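Local structure of alpha-L-arabinofuranosidase B (Aspergillus kawachii, 6SXT) at residues A[138-143]-A[266-272]; A[346-350]-A[368-374]; A[194-200]-A[220-224]. The protein releases terminal non-reducing alpha-L-arabinofuranosyl residues from arabinoxylan, arabinan and arabinogalactan with a retaining catalytic domain, and carries a separate arabinose-binding domain. All blocks are in the same frame, centred on the assembly; numbering follows the deposited sequence.

Contact 1: residues A[138-143]-A[266-272]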
ATOM      1  N   THR A 138     -17.145 -10.843 -14.429  1.00 20.08           N
ATOM      2  CA  THR A 138     -16.235  -9.829 -14.989  1.00 19.51           C
ATOM      3  C   THR A 138     -16.287  -9.939 -16.502  1.00 19.79           C
ATOM      4  O   THR A 138     -16.517 -11.053 -17.080  1.00 19.74           O
ATOM      5  CB  THR A 138     -14.813 -10.004 -14.466  1.00 20.11           C
ATOM      6  OG1 THR A 138     -14.553 -11.409 -14.533  1.00 19.72           O
ATOM      7  CG2 THR A 138     -14.647  -9.502 -13.046  1.00 20.04           C
ATOM      8  N   ALA A 139     -16.017  -8.814 -17.147  1.00 19.68           N
ATOM      9  CA  ALA A 139     -16.001  -8.770 -18.625  1.00 19.88           C
ATOM     10  C   ALA A 139     -14.857  -9.621 -19.178  1.00 19.29           C
ATOM     11  O   ALA A 139     -13.703  -9.628 -18.664  1.00 19.01           O
ATOM     12  CB  ALA A 139     -15.919  -7.332 -19.077  1.00 20.54           C
ATOM     13  N   THR A 140     -15.150 -10.301 -20.297  1.00 19.33           N
ATOM     14  CA  THR A 140     -14.131 -11.060 -21.037  1.00 18.96           C
ATOM     15  C   THR A 140     -14.185 -10.661 -22.509  1.00 19.18           C
ATOM     16  O   THR A 140     -15.166  -9.997 -22.923  1.00 20.98           O
ATOM     17  CB  THR A 140     -14.281 -12.578 -20.835  1.00 21.74           C
ATOM     18  OG1 THR A 140     -15.557 -12.933 -21.354  1.00 22.63           O
ATOM     19  CG2 THR A 140     -14.105 -12.967 -19.378  1.00 21.94           C
ATOM     20  N   GLY A 141     -13.131 -10.992 -23.239  1.00 21.20           N
ATOM     21  CA  GLY A 141     -13.084 -10.665 -24.668  1.00 21.26           C
ATOM     22  C   GLY A 141     -13.215  -9.161 -24.866  1.00 20.33           C
ATOM     23  O   GLY A 141     -12.441  -8.423 -24.222  1.00 20.19           O
ATOM     24  N   ASP A 142     -14.111  -8.729 -25.734  1.00 19.77           N
ATOM     25  CA  ASP A 142     -14.266  -7.288 -26.064  1.00 21.15           C
ATOM     26  C   ASP A 142     -15.440  -6.704 -25.293  1.00 19.99           C
ATOM     27  O   ASP A 142     -15.948  -5.647 -25.660  1.00 21.30           O
ATOM     28  CB  ASP A 142     -14.418  -7.139 -27.597  1.00 23.14           C
ATOM     29  CG  ASP A 142     -13.986  -5.766 -28.100  1.00 23.73           C
ATOM     30  OD1 ASP A 142     -12.961  -5.224 -27.561  1.00 22.49           O
ATOM     31  OD2 ASP A 142     -14.653  -5.301 -29.050  1.00 24.65           O
ATOM     32  N   GLU A 143     -15.964  -7.407 -24.286  1.00 21.01           N
ATOM     33  CA  GLU A 143     -17.144  -6.929 -23.536  1.00 21.18           C
ATOM     34  C   GLU A 143     -16.798  -5.636 -22.775  1.00 18.97           C
ATOM     35  O   GLU A 143     -15.659  -5.505 -22.284  1.00 20.50           O
ATOM     36  CB  GLU A 143     -17.653  -7.946 -22.531  1.00 21.01           C
ATOM     37  CG  GLU A 143     -18.267  -9.182 -23.197  1.00 24.05           C
ATOM     38  CD  GLU A 143     -18.466 -10.331 -22.242  1.00 27.62           C
ATOM     39  OE1 GLU A 143     -18.051 -10.263 -21.048  1.00 24.08           O
ATOM     40  OE2 GLU A 143     -19.079 -11.319 -22.694  1.00 29.35           O
ATOM     41  N   ASN A 266      -7.439  -4.194 -30.459  1.00 24.65           N
ATOM     42  CA  ASN A 266      -8.827  -4.104 -30.875  1.00 23.92           C
ATOM     43  C   ASN A 266      -9.100  -5.246 -31.844  1.00 28.72           C
ATOM     44  O   ASN A 266      -8.367  -5.323 -32.824  1.00 28.47           O
ATOM     45  CB  ASN A 266      -9.150  -2.770 -31.549  1.00 24.11           C
ATOM     46  CG  ASN A 266     -10.596  -2.608 -31.847  1.00 26.93           C
ATOM     47  OD1 ASN A 266     -11.471  -2.784 -31.000  1.00 26.62           O
ATOM     48  ND2 ASN A 266     -10.901  -2.251 -33.101  1.00 29.73           N
ATOM     49  N   PRO A 267     -10.092  -6.115 -31.581  1.00 26.18           N
ATOM     50  CA  PRO A 267     -10.806  -6.162 -30.304  1.00 24.42           C
ATOM     51  C   PRO A 267      -9.852  -6.588 -29.175  1.00 22.00           C
ATOM     52  O   PRO A 267      -8.750  -7.104 -29.343  1.00 22.29           O
ATOM     53  CB  PRO A 267     -11.884  -7.241 -30.469  1.00 27.07           C
ATOM     54  CG  PRO A 267     -11.305  -8.125 -31.551  1.00 32.67           C
ATOM     55  CD  PRO A 267     -10.580  -7.181 -32.480  1.00 29.37           C
ATOM     56  N   MET A 268     -10.310  -6.341 -27.931  1.00 22.63           N
ATOM     57  CA  MET A 268      -9.582  -6.816 -26.734  1.00 21.09           C
ATOM     58  C   MET A 268      -9.864  -8.304 -26.516  1.00 19.95           C
ATOM     59  O   MET A 268     -10.895  -8.803 -27.072  1.00 20.92           O
ATOM     60  CB  MET A 268     -10.029  -6.021 -25.478  1.00 21.90           C
ATOM     61  CG  MET A 268      -9.654  -4.545 -25.547  1.00 21.27           C
ATOM     62  SD  MET A 268      -7.977  -4.138 -25.378  1.00 21.72           S
ATOM     63  CE  MET A 268      -7.768  -4.447 -23.602  1.00 22.11           C
ATOM     64  N   SER A 269      -9.031  -8.915 -25.677  1.00 20.14           N
ATOM     65  CA  SER A 269      -9.064 -10.348 -25.298  1.00 21.40           C
ATOM     66  C   SER A 269      -9.077 -10.485 -23.765  1.00 20.13           C
ATOM     67  O   SER A 269      -8.216 -11.168 -23.219  1.00 20.36           O
ATOM     68  CB  SER A 269      -7.884 -11.042 -25.879  1.00 21.56           C
ATOM     69  OG  SER A 269      -7.940 -10.916 -27.285  1.00 23.54           O
ATOM     70  N   LYS A 270      -9.982  -9.774 -23.097  1.00 21.13           N
ATOM     71  CA  LYS A 270      -9.907  -9.785 -21.615  1.00 18.48           C
ATOM     72  C   LYS A 270     -10.247 -11.178 -21.091  1.00 19.25           C
ATOM     73  O   LYS A 270     -11.106 -11.886 -21.718  1.00 19.60           O
ATOM     74  CB  LYS A 270     -10.847  -8.744 -21.056  1.00 18.46           C
ATOM     75  CG  LYS A 270     -10.441  -7.346 -21.506  1.00 19.79           C
ATOM     76  CD  LYS A 270     -11.275  -6.310 -20.853  1.00 22.75           C
ATOM     77  CE  LYS A 270     -12.726  -6.448 -21.099  1.00 23.10           C
ATOM     78  NZ  LYS A 270     -13.018  -6.104 -22.531  1.00 28.11           N
ATOM     79  N   GLU A 271      -9.642 -11.542 -19.968  1.00 18.25           N
ATOM     80  CA  GLU A 271      -9.797 -12.908 -19.416  1.00 18.50           C
ATOM     81  C   GLU A 271     -10.663 -12.917 -18.150  1.00 19.04           C
ATOM     82  O   GLU A 271     -11.063 -14.012 -17.735  1.00 20.01           O
ATOM     83  CB  GLU A 271      -8.418 -13.490 -19.199  1.00 19.38           C
ATOM     84  CG  GLU A 271      -7.602 -13.547 -20.498  1.00 21.61           C
ATOM     85  CD  GLU A 271      -6.365 -14.414 -20.428  1.00 21.22           C
ATOM     86  OE1 GLU A 271      -6.130 -15.053 -19.384  1.00 21.77           O
ATOM     87  OE2 GLU A 271      -5.560 -14.366 -21.406  1.00 22.81           O
ATOM     88  N   GLY A 272     -10.901 -11.751 -17.512  1.00 18.45           N
ATOM     89  CA  GLY A 272     -11.828 -11.677 -16.381  1.00 17.99           C
ATOM     90  C   GLY A 272     -11.210 -11.901 -15.004  1.00 18.54           C
ATOM     91  O   GLY A 272     -11.940 -11.786 -14.040  1.00 18.92           O
TER
HETATM   92  O   HOH W   1     -11.800  -2.882 -28.196  1.00 23.46           O
HETATM   93  O   HOH W   2     -13.949  -3.870 -31.157  1.00 27.70           O
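G141 and K270 face each other as an antiparallel hydrogen-bonded pair, a single bridge between two loops that otherwise form no regular strand. G141 N donates to K270 O at 2.7 Å, and K270 N returns a bond to G141 O at 3.0 Å, both nearly straight. G141 occupies a type II' beta turn from T140 to E143, closed by the bond from E143 N to T140 O; its positive phi suits that place. On the other segment, the peptide bond before P267 is cis.

The K270 side chain folds back over the same turn. Its chain bends at the last two torsions (chi3 -58°, chi4 -71°), which curls NZ round to G141 O at 2.9 Å and E143 O at 2.7 Å. G141 O thus accepts bonds from both the backbone N and NZ of K270, NZ coming from above the carbonyl plane. Both loops belong to the catalytic domain, of the concanavalin clan: 138-143 leads into strand 145-152 of the large antiparallel sheet, and 266-272 leads into strand 273-276 of another.

At one end of the contact D142 OD1 receives M268 N at 2.9 Å from above the carboxylate plane, while D142 CG lies 3.5 Å from P267 CB. One water donates to both D142 OD2 and N266 OD1; a second lies within bonding distance of D142 OD1 and the same N266 oxygen. At the other end T138 OG1 donates to G272 O, 2.7 Å away, in the carbonyl plane and on a lone pair. N166 also holds this end, its amide reaching both A139 O and G272 N.

Contact 2: residues A[346-350]-A[368-374]. With SO4 (sulfate ion), chain R.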
ATOM      1  N   ARG A 346      21.710  -3.424  26.519  1.00 23.39           N
ATOM      2  CA  ARG A 346      22.164  -3.076  25.152  1.00 22.02           C
ATOM      3  C   ARG A 346      21.322  -1.943  24.591  1.00 23.15           C
ATOM      4  O   ARG A 346      20.116  -1.788  24.930  1.00 22.75           O
ATOM      5  CB  ARG A 346      22.143  -4.251  24.187  1.00 22.45           C
ATOM      6  CG  ARG A 346      22.844  -5.494  24.718  1.00 24.49           C
ATOM      7  CD  ARG A 346      22.903  -6.626  23.757  1.00 24.80           C
ATOM      8  NE  ARG A 346      23.878  -6.466  22.701  1.00 24.89           N
ATOM      9  CZ  ARG A 346      25.147  -6.891  22.789  1.00 28.02           C
ATOM     10  NH1 ARG A 346      25.981  -6.705  21.797  1.00 26.33           N
ATOM     11  NH2 ARG A 346      25.552  -7.509  23.878  1.00 27.84           N
ATOM     12  N   TYR A 347      21.926  -1.173  23.720  1.00 20.39           N
ATOM     13  CA  TYR A 347      21.341  -0.007  23.032  1.00 21.83           C
ATOM     14  C   TYR A 347      21.600  -0.119  21.537  1.00 21.50           C
ATOM     15  O   TYR A 347      22.574  -0.762  21.096  1.00 22.20           O
ATOM     16  CB  TYR A 347      21.941   1.305  23.532  1.00 23.03           C
ATOM     17  CG  TYR A 347      21.517   1.663  24.921  1.00 21.39           C
ATOM     18  CD1 TYR A 347      22.141   1.053  26.005  1.00 23.97           C
ATOM     19  CD2 TYR A 347      20.556   2.623  25.178  1.00 23.50           C
ATOM     20  CE1 TYR A 347      21.788   1.344  27.298  1.00 23.21           C
ATOM     21  CE2 TYR A 347      20.181   2.930  26.477  1.00 25.14           C
ATOM     22  CZ  TYR A 347      20.859   2.333  27.541  1.00 24.16           C
ATOM     23  OH  TYR A 347      20.470   2.618  28.828  1.00 26.52           O
ATOM     24  N   ILE A 348      20.716   0.503  20.728  1.00 20.04           N
ATOM     25  CA  ILE A 348      20.918   0.563  19.275  1.00 19.52           C
ATOM     26  C   ILE A 348      22.117   1.482  19.025  1.00 19.36           C
ATOM     27  O   ILE A 348      22.096   2.670  19.410  1.00 20.47           O
ATOM     28  CB  ILE A 348      19.665   1.080  18.522  1.00 19.76           C
ATOM     29  CG1 ILE A 348      18.470   0.173  18.847  1.00 21.14           C
ATOM     30  CG2 ILE A 348      19.973   1.168  17.036  1.00 20.48           C
ATOM     31  CD1 ILE A 348      17.216   0.489  18.047  1.00 21.27           C
ATOM     32  N   ALA A 349      23.087   0.910  18.364  1.00 19.86           N
ATOM     33  CA  ALA A 349      24.322   1.647  18.051  1.00 21.54           C
ATOM     34  C   ALA A 349      24.722   1.325  16.626  1.00 22.27           C
ATOM     35  O   ALA A 349      23.921   0.759  15.821  1.00 20.23           O
ATOM     36  CB  ALA A 349      25.392   1.255  19.054  1.00 21.69           C
ATOM     37  N   HIS A 350      25.949   1.654  16.221  1.00 20.50           N
ATOM     38  CA  HIS A 350      26.388   1.243  14.896  1.00 19.12           C
ATOM     39  C   HIS A 350      27.923   1.106  14.937  1.00 20.78           C
ATOM     40  O   HIS A 350      28.552   1.776  15.790  1.00 22.28           O
ATOM     41  CB  HIS A 350      25.913   2.200  13.801  1.00 21.69           C
ATOM     42  CG  HIS A 350      26.592   3.524  13.855  1.00 19.70           C
ATOM     43  ND1 HIS A 350      27.689   3.781  13.034  1.00 21.22           N
ATOM     44  CD2 HIS A 350      26.347   4.635  14.582  1.00 20.08           C
ATOM     45  CE1 HIS A 350      28.086   5.022  13.289  1.00 21.44           C
ATOM     46  NE2 HIS A 350      27.302   5.568  14.243  1.00 20.92           N
ATOM     47  N   LEU A 368      31.667   5.204  21.307  1.00 23.26           N
ATOM     48  CA  LEU A 368      30.463   4.328  21.336  1.00 23.51           C
ATOM     49  C   LEU A 368      29.239   5.126  21.836  1.00 22.63           C
ATOM     50  O   LEU A 368      28.116   4.918  21.267  1.00 23.67           O
ATOM     51  CB  LEU A 368      30.772   3.084  22.155  1.00 21.78           C
ATOM     52  CG  LEU A 368      29.610   2.123  22.388  1.00 23.55           C
ATOM     53  CD1 LEU A 368      29.098   1.645  21.031  1.00 24.47           C
ATOM     54  CD2 LEU A 368      30.045   0.936  23.245  1.00 24.31           C
ATOM     55  N   LYS A 369      29.380   6.004  22.808  1.00 22.02           N
ATOM     56  CA  LYS A 369      28.268   6.848  23.283  1.00 22.55           C
ATOM     57  C   LYS A 369      27.651   7.614  22.128  1.00 23.66           C
ATOM     58  O   LYS A 369      26.400   7.698  22.042  1.00 21.21           O
ATOM     59  CB  LYS A 369      28.691   7.793  24.394  1.00 22.35           C
ATOM     60  CG  LYS A 369      28.975   7.042  25.683  1.00 24.95           C
ATOM     61  CD  LYS A 369      29.370   7.972  26.786  1.00 26.11           C
ATOM     62  CE  LYS A 369      29.576   7.279  28.104  1.00 27.67           C
ATOM     63  NZ  LYS A 369      29.946   8.300  29.105  1.00 32.59           N
ATOM     64  N   GLU A 370      28.471   8.160  21.244  1.00 20.39           N
ATOM     65  CA  GLU A 370      27.951   8.907  20.086  1.00 22.10           C
ATOM     66  C   GLU A 370      27.266   7.934  19.114  1.00 19.69           C
ATOM     67  O   GLU A 370      26.241   8.340  18.477  1.00 21.52           O
ATOM     68  CB  GLU A 370      29.066   9.664  19.362  1.00 21.08           C
ATOM     69  CG  GLU A 370      29.659  10.789  20.153  1.00 20.94           C
ATOM     70  CD  GLU A 370      30.752  11.444  19.304  1.00 23.60           C
ATOM     71  OE1 GLU A 370      30.817  11.175  18.096  1.00 21.82           O
ATOM     72  OE2 GLU A 370      31.541  12.254  19.881  1.00 23.61           O
ATOM     73  N   GLU A 371      27.816   6.753  18.902  1.00 20.37           N
ATOM     74  CA  GLU A 371      27.261   5.720  17.992  1.00 20.73           C
ATOM     75  C   GLU A 371      25.903   5.209  18.526  1.00 22.00           C
ATOM     76  O   GLU A 371      25.121   4.679  17.720  1.00 21.74           O
ATOM     77  CB  GLU A 371      28.248   4.597  17.807  1.00 20.82           C
ATOM     78  CG  GLU A 371      29.462   5.061  16.977  1.00 21.84           C
ATOM     79  CD  GLU A 371      30.614   4.087  17.030  1.00 23.00           C
ATOM     80  OE1 GLU A 371      30.700   3.266  17.986  1.00 23.55           O
ATOM     81  OE2 GLU A 371      31.443   4.171  16.132  1.00 24.83           O
ATOM     82  N   ALA A 372      25.674   5.353  19.814  1.00 21.13           N
ATOM     83  CA  ALA A 372      24.397   4.933  20.468  1.00 20.76           C
ATOM     84  C   ALA A 372      23.485   6.131  20.686  1.00 20.97           C
ATOM     85  O   ALA A 372      22.553   6.015  21.515  1.00 23.24           O
ATOM     86  CB  ALA A 372      24.703   4.257  21.752  1.00 21.90           C
ATOM     87  N   SER A 373      23.762   7.262  20.052  1.00 19.36           N
ATOM     88  CA  SER A 373      22.945   8.475  20.201  1.00 20.34           C
ATOM     89  C   SER A 373      22.419   8.876  18.833  1.00 21.88           C
ATOM     90  O   SER A 373      23.157   8.807  17.829  1.00 21.30           O
ATOM     91  CB  SER A 373      23.711   9.605  20.886  1.00 22.18           C
ATOM     92  OG  SER A 373      24.105   9.151  22.153  1.00 21.13           O
ATOM     93  N   TRP A 374      21.150   9.306  18.777  1.00 20.09           N
ATOM     94  CA  TRP A 374      20.415   9.521  17.507  1.00 19.81           C
ATOM     95  C   TRP A 374      19.630  10.818  17.583  1.00 18.83           C
ATOM     96  O   TRP A 374      18.863  11.018  18.544  1.00 20.59           O
ATOM     97  CB  TRP A 374      19.500   8.315  17.258  1.00 19.56           C
ATOM     98  CG  TRP A 374      20.243   7.016  17.195  1.00 19.31           C
ATOM     99  CD1 TRP A 374      20.460   6.136  18.214  1.00 19.24           C
ATOM    100  CD2 TRP A 374      21.020   6.551  16.094  1.00 18.33           C
ATOM    101  NE1 TRP A 374      21.221   5.095  17.784  1.00 19.44           N
ATOM    102  CE2 TRP A 374      21.600   5.334  16.493  1.00 18.97           C
ATOM    103  CE3 TRP A 374      21.226   7.016  14.792  1.00 19.35           C
ATOM    104  CZ2 TRP A 374      22.375   4.564  15.632  1.00 20.12           C
ATOM    105  CZ3 TRP A 374      22.012   6.273  13.953  1.00 19.43           C
ATOM    106  CH2 TRP A 374      22.580   5.063  14.375  1.00 20.39           C
TER
HETATM  107  S   SO4 R 518      28.950  -8.558  23.015  1.00 73.68           S
HETATM  108  O1  SO4 R 518      30.328  -8.965  23.147  1.00 82.11           O
HETATM  109  O2  SO4 R 518      28.579  -7.756  24.162  1.00 58.73           O
HETATM  110  O3  SO4 R 518      28.801  -7.791  21.771  1.00 57.39           O
HETATM  111  O4  SO4 R 518      28.116  -9.739  22.973  1.00 78.78           O
HETATM  112  O   HOH W   3      20.763   4.023  21.243  1.00 22.63           O
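H350 and E371 cross at about a right angle, the aliphatic part of the glutamate lying over one face of the imidazole. E371 CG stands 3.9 Å from the centroid of the H350 ring and 29° off its normal, which meets the geometry of a CH-pi contact. The H350 CG sits between backbone N and carbonyl carbon (chi1 70°), a torsion that swings the ring toward the helix end. Its rotation is fixed by partners beyond these segments, ND1 bonding to D352 O and NE2 to D392 OD1. The ring also meets W374 obliquely, with the planes at 57° and CD2 of H350 3.8 Å from CH2 of W374.

W374 turns its indole edge to the strand. NE1 donates to I348 O at 3.0 Å in an almost linear bond, with the oxygen in the ring plane but the donor above the carbonyl plane. A water donates to the same oxygen and to A372 O, so the buried I348 carbonyl is gripped twice. Strand 346-351 and helix 366-371 belong to the arabinose-binding domain, a beta-trefoil, and the chain leaves this short helix at A372 to enter strand 374-378.

The CA atoms of the two segments come nearest at A349 and A372, 4.1 Å apart. A349 CA approaches E371 O to 3.2 Å and A372 CA approaches I348 O to 3.4 Å, both as CA-H...O contacts. L368 extends CD1 to A349 CB. At the far end of the strand R346 points its guanidinium edge at a sulfate, probably from the crystallisation liquor: NH1 donates to O3 and NH2 to O2.

Contact 3: residues A[194-200]-A[220-224]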
ATOM      1  N   ALA A 194       2.082  14.257 -19.066  1.00 23.78           N
ATOM      2  CA  ALA A 194       2.712  15.582 -18.839  1.00 24.78           C
ATOM      3  C   ALA A 194       3.401  15.610 -17.473  1.00 29.66           C
ATOM      4  O   ALA A 194       2.964  14.935 -16.484  1.00 24.19           O
ATOM      5  CB  ALA A 194       1.694  16.668 -18.999  1.00 26.28           C
ATOM      6  N   GLY A 195       4.513  16.338 -17.359  1.00 28.23           N
ATOM      7  CA  GLY A 195       5.204  16.550 -16.078  1.00 27.21           C
ATOM      8  C   GLY A 195       6.018  15.376 -15.596  1.00 26.03           C
ATOM      9  O   GLY A 195       6.472  14.570 -16.417  1.00 28.62           O
ATOM     10  N   ASP A 196       6.157  15.255 -14.284  1.00 26.05           N
ATOM     11  CA  ASP A 196       7.077  14.290 -13.627  1.00 27.91           C
ATOM     12  C   ASP A 196       6.323  13.069 -13.052  1.00 26.78           C
ATOM     13  O   ASP A 196       6.986  12.174 -12.479  1.00 28.18           O
ATOM     14  CB  ASP A 196       7.837  14.934 -12.479  1.00 34.50           C
ATOM     15  CG  ASP A 196       8.903  15.918 -12.936  1.00 46.25           C
ATOM     16  OD1 ASP A 196       9.407  15.774 -14.066  1.00 47.89           O
ATOM     17  OD2 ASP A 196       9.167  16.837 -12.175  1.00 57.16           O
ATOM     18  N   GLY A 197       5.003  13.018 -13.218  1.00 25.77           N
ATOM     19  CA  GLY A 197       4.238  11.871 -12.705  1.00 21.92           C
ATOM     20  C   GLY A 197       3.874  12.071 -11.242  1.00 24.14           C
ATOM     21  O   GLY A 197       4.086  13.119 -10.637  1.00 22.50           O
ATOM     22  N   PRO A 198       3.162  11.115 -10.628  1.00 20.52           N
ATOM     23  CA  PRO A 198       2.719   9.896 -11.319  1.00 19.53           C
ATOM     24  C   PRO A 198       1.546  10.154 -12.239  1.00 18.13           C
ATOM     25  O   PRO A 198       0.982  11.239 -12.235  1.00 19.12           O
ATOM     26  CB  PRO A 198       2.305   9.018 -10.143  1.00 19.22           C
ATOM     27  CG  PRO A 198       1.704  10.027  -9.155  1.00 20.70           C
ATOM     28  CD  PRO A 198       2.580  11.250  -9.294  1.00 19.63           C
ATOM     29  N   TRP A 199       1.155   9.151 -13.028  1.00 17.17           N
ATOM     30  CA  TRP A 199       0.071   9.229 -14.008  1.00 17.89           C
ATOM     31  C   TRP A 199      -0.882   8.072 -13.751  1.00 17.78           C
ATOM     32  O   TRP A 199      -0.420   6.959 -13.445  1.00 17.47           O
ATOM     33  CB  TRP A 199       0.559   9.149 -15.455  1.00 18.89           C
ATOM     34  CG  TRP A 199       1.605  10.200 -15.735  1.00 19.38           C
ATOM     35  CD1 TRP A 199       1.369  11.504 -15.993  1.00 21.53           C
ATOM     36  CD2 TRP A 199       3.025  10.003 -15.774  1.00 19.68           C
ATOM     37  NE1 TRP A 199       2.574  12.159 -16.146  1.00 21.97           N
ATOM     38  CE2 TRP A 199       3.598  11.263 -16.050  1.00 21.29           C
ATOM     39  CE3 TRP A 199       3.877   8.915 -15.592  1.00 19.77           C
ATOM     40  CZ2 TRP A 199       4.985  11.426 -16.120  1.00 22.51           C
ATOM     41  CZ3 TRP A 199       5.242   9.069 -15.678  1.00 23.27           C
ATOM     42  CH2 TRP A 199       5.781  10.338 -15.912  1.00 22.58           C
ATOM     43  N   ILE A 200      -2.152   8.321 -13.996  1.00 16.75           N
ATOM     44  CA  ILE A 200      -3.136   7.231 -14.184  1.00 16.81           C
ATOM     45  C   ILE A 200      -3.007   6.794 -15.620  1.00 16.61           C
ATOM     46  O   ILE A 200      -3.136   7.623 -16.527  1.00 18.20           O
ATOM     47  CB  ILE A 200      -4.579   7.673 -13.921  1.00 16.57           C
ATOM     48  CG1 ILE A 200      -4.732   8.198 -12.488  1.00 18.64           C
ATOM     49  CG2 ILE A 200      -5.501   6.531 -14.242  1.00 17.04           C
ATOM     50  CD1 ILE A 200      -5.996   8.981 -12.292  1.00 22.66           C
ATOM     51  N   ASP A 220      -2.679  13.661 -20.501  1.00 22.41           N
ATOM     52  CA  ASP A 220      -2.721  12.884 -19.220  1.00 21.64           C
ATOM     53  C   ASP A 220      -1.839  13.601 -18.216  1.00 21.36           C
ATOM     54  O   ASP A 220      -0.630  13.523 -18.255  1.00 22.04           O
ATOM     55  CB  ASP A 220      -2.255  11.445 -19.402  1.00 20.52           C
ATOM     56  CG  ASP A 220      -2.700  10.505 -18.284  1.00 20.34           C
ATOM     57  OD1 ASP A 220      -3.580  10.906 -17.540  1.00 21.97           O
ATOM     58  OD2 ASP A 220      -2.183   9.347 -18.240  1.00 22.47           O
ATOM     59  N   PRO A 221      -2.423  14.292 -17.228  1.00 19.12           N
ATOM     60  CA  PRO A 221      -1.600  15.089 -16.321  1.00 21.19           C
ATOM     61  C   PRO A 221      -0.941  14.305 -15.200  1.00 19.05           C
ATOM     62  O   PRO A 221      -1.401  13.205 -14.836  1.00 21.21           O
ATOM     63  CB  PRO A 221      -2.641  16.047 -15.714  1.00 23.12           C
ATOM     64  CG  PRO A 221      -3.882  15.183 -15.652  1.00 21.66           C
ATOM     65  CD  PRO A 221      -3.858  14.372 -16.932  1.00 20.78           C
ATOM     66  N   SER A 222       0.113  14.863 -14.610  1.00 19.43           N
ATOM     67  CA  SER A 222       0.669  14.391 -13.324  1.00 20.15           C
ATOM     68  C   SER A 222      -0.408  14.520 -12.250  1.00 18.78           C
ATOM     69  O   SER A 222      -1.086  15.561 -12.203  1.00 21.39           O
ATOM     70  CB  SER A 222       1.888  15.154 -12.895  1.00 23.08           C
ATOM     71  OG  SER A 222       2.994  14.875 -13.749  1.00 23.47           O
ATOM     72  N   ILE A 223      -0.506  13.512 -11.392  1.00 20.28           N
ATOM     73  CA  ILE A 223      -1.462  13.523 -10.249  1.00 19.59           C
ATOM     74  C   ILE A 223      -0.816  14.235  -9.058  1.00 23.14           C
ATOM     75  O   ILE A 223       0.246  13.840  -8.647  1.00 29.19           O
ATOM     76  CB  ILE A 223      -1.790  12.070  -9.880  1.00 22.21           C
ATOM     77  CG1 ILE A 223      -2.512  11.388 -11.063  1.00 23.14           C
ATOM     78  CG2 ILE A 223      -2.599  11.999  -8.570  1.00 23.54           C
ATOM     79  CD1 ILE A 223      -3.630  12.172 -11.673  1.00 29.05           C
ATOM     80  N   SER A 224      -1.453  15.264  -8.545  0.50 29.11           N
ATOM     81  CA  SER A 224      -0.992  15.931  -7.307  0.50 32.80           C
ATOM     82  C   SER A 224      -2.169  15.966  -6.337  0.50 29.84           C
ATOM     83  O   SER A 224      -2.393  17.071  -5.766  0.50 27.13           O
ATOM     84  CB  SER A 224      -0.439  17.308  -7.562  0.50 33.15           C
ATOM     85  OG  SER A 224      -1.275  18.000  -8.473  0.50 40.39           O
TER
HETATM   86  O   HOH W   4      -2.993  10.971 -14.848  1.00 18.15           O
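A194 lies in the loop between strands 180-185 and 199-203 of a four-stranded antiparallel sheet in the concanavalin-clan catalytic domain; the latter strand ends at substrate-binding D203. A194 N donates to D220 O at 2.9 Å. A194 O is gripped by two donors: S222 OG at 2.7 Å, in the carbonyl plane on a lone pair, and W199 NE1 at 2.8 Å, from above that plane. The loop turns through G195, where phi is positive (77°), and G197 N bonds back to S222 OG at 2.8 Å. That hydroxyl therefore donates to one end of the turn and accepts from the other. G197 CA lies over the centre of the W199 ring, 3.4 Å above its plane. After a cis peptide bond comes P198, whose O accepts from I223 N at 2.8 Å while its ring crosses the I223 side chain. W199 presents its edge to P221 O, with CD1 the nearest atom. I200 crosses I223, and both touch V228 on strand 227-235. One water accepts from I200 N and donates to D220 OD1 and P221 O. The other carboxylate oxygen, D220 OD2, approaches I200 O to 2.6 Å, so the acid probably carries a proton.

Contacts 1 and 3 both lie in the catalytic domain, and contact 3 is nested in sequence inside the chain stretch that contact 1 closes. Their centres are 27 Å apart and their nearest atoms about 15 Å, so neither touches the other. Contact 1 comes nearer to the catalytic residues: its M268 side chain is about 7 Å from that of the nucleophile E205, whereas in contact 3 the I200 side chain is about 10 Å from that of D203. Contact 2 belongs to the arabinose-binding domain, its centre 58 Å from that of contact 1 and 42 Å from that of contact 3. There the I348 side chain is about 4 Å from that of L452, in a separate sugar-binding site.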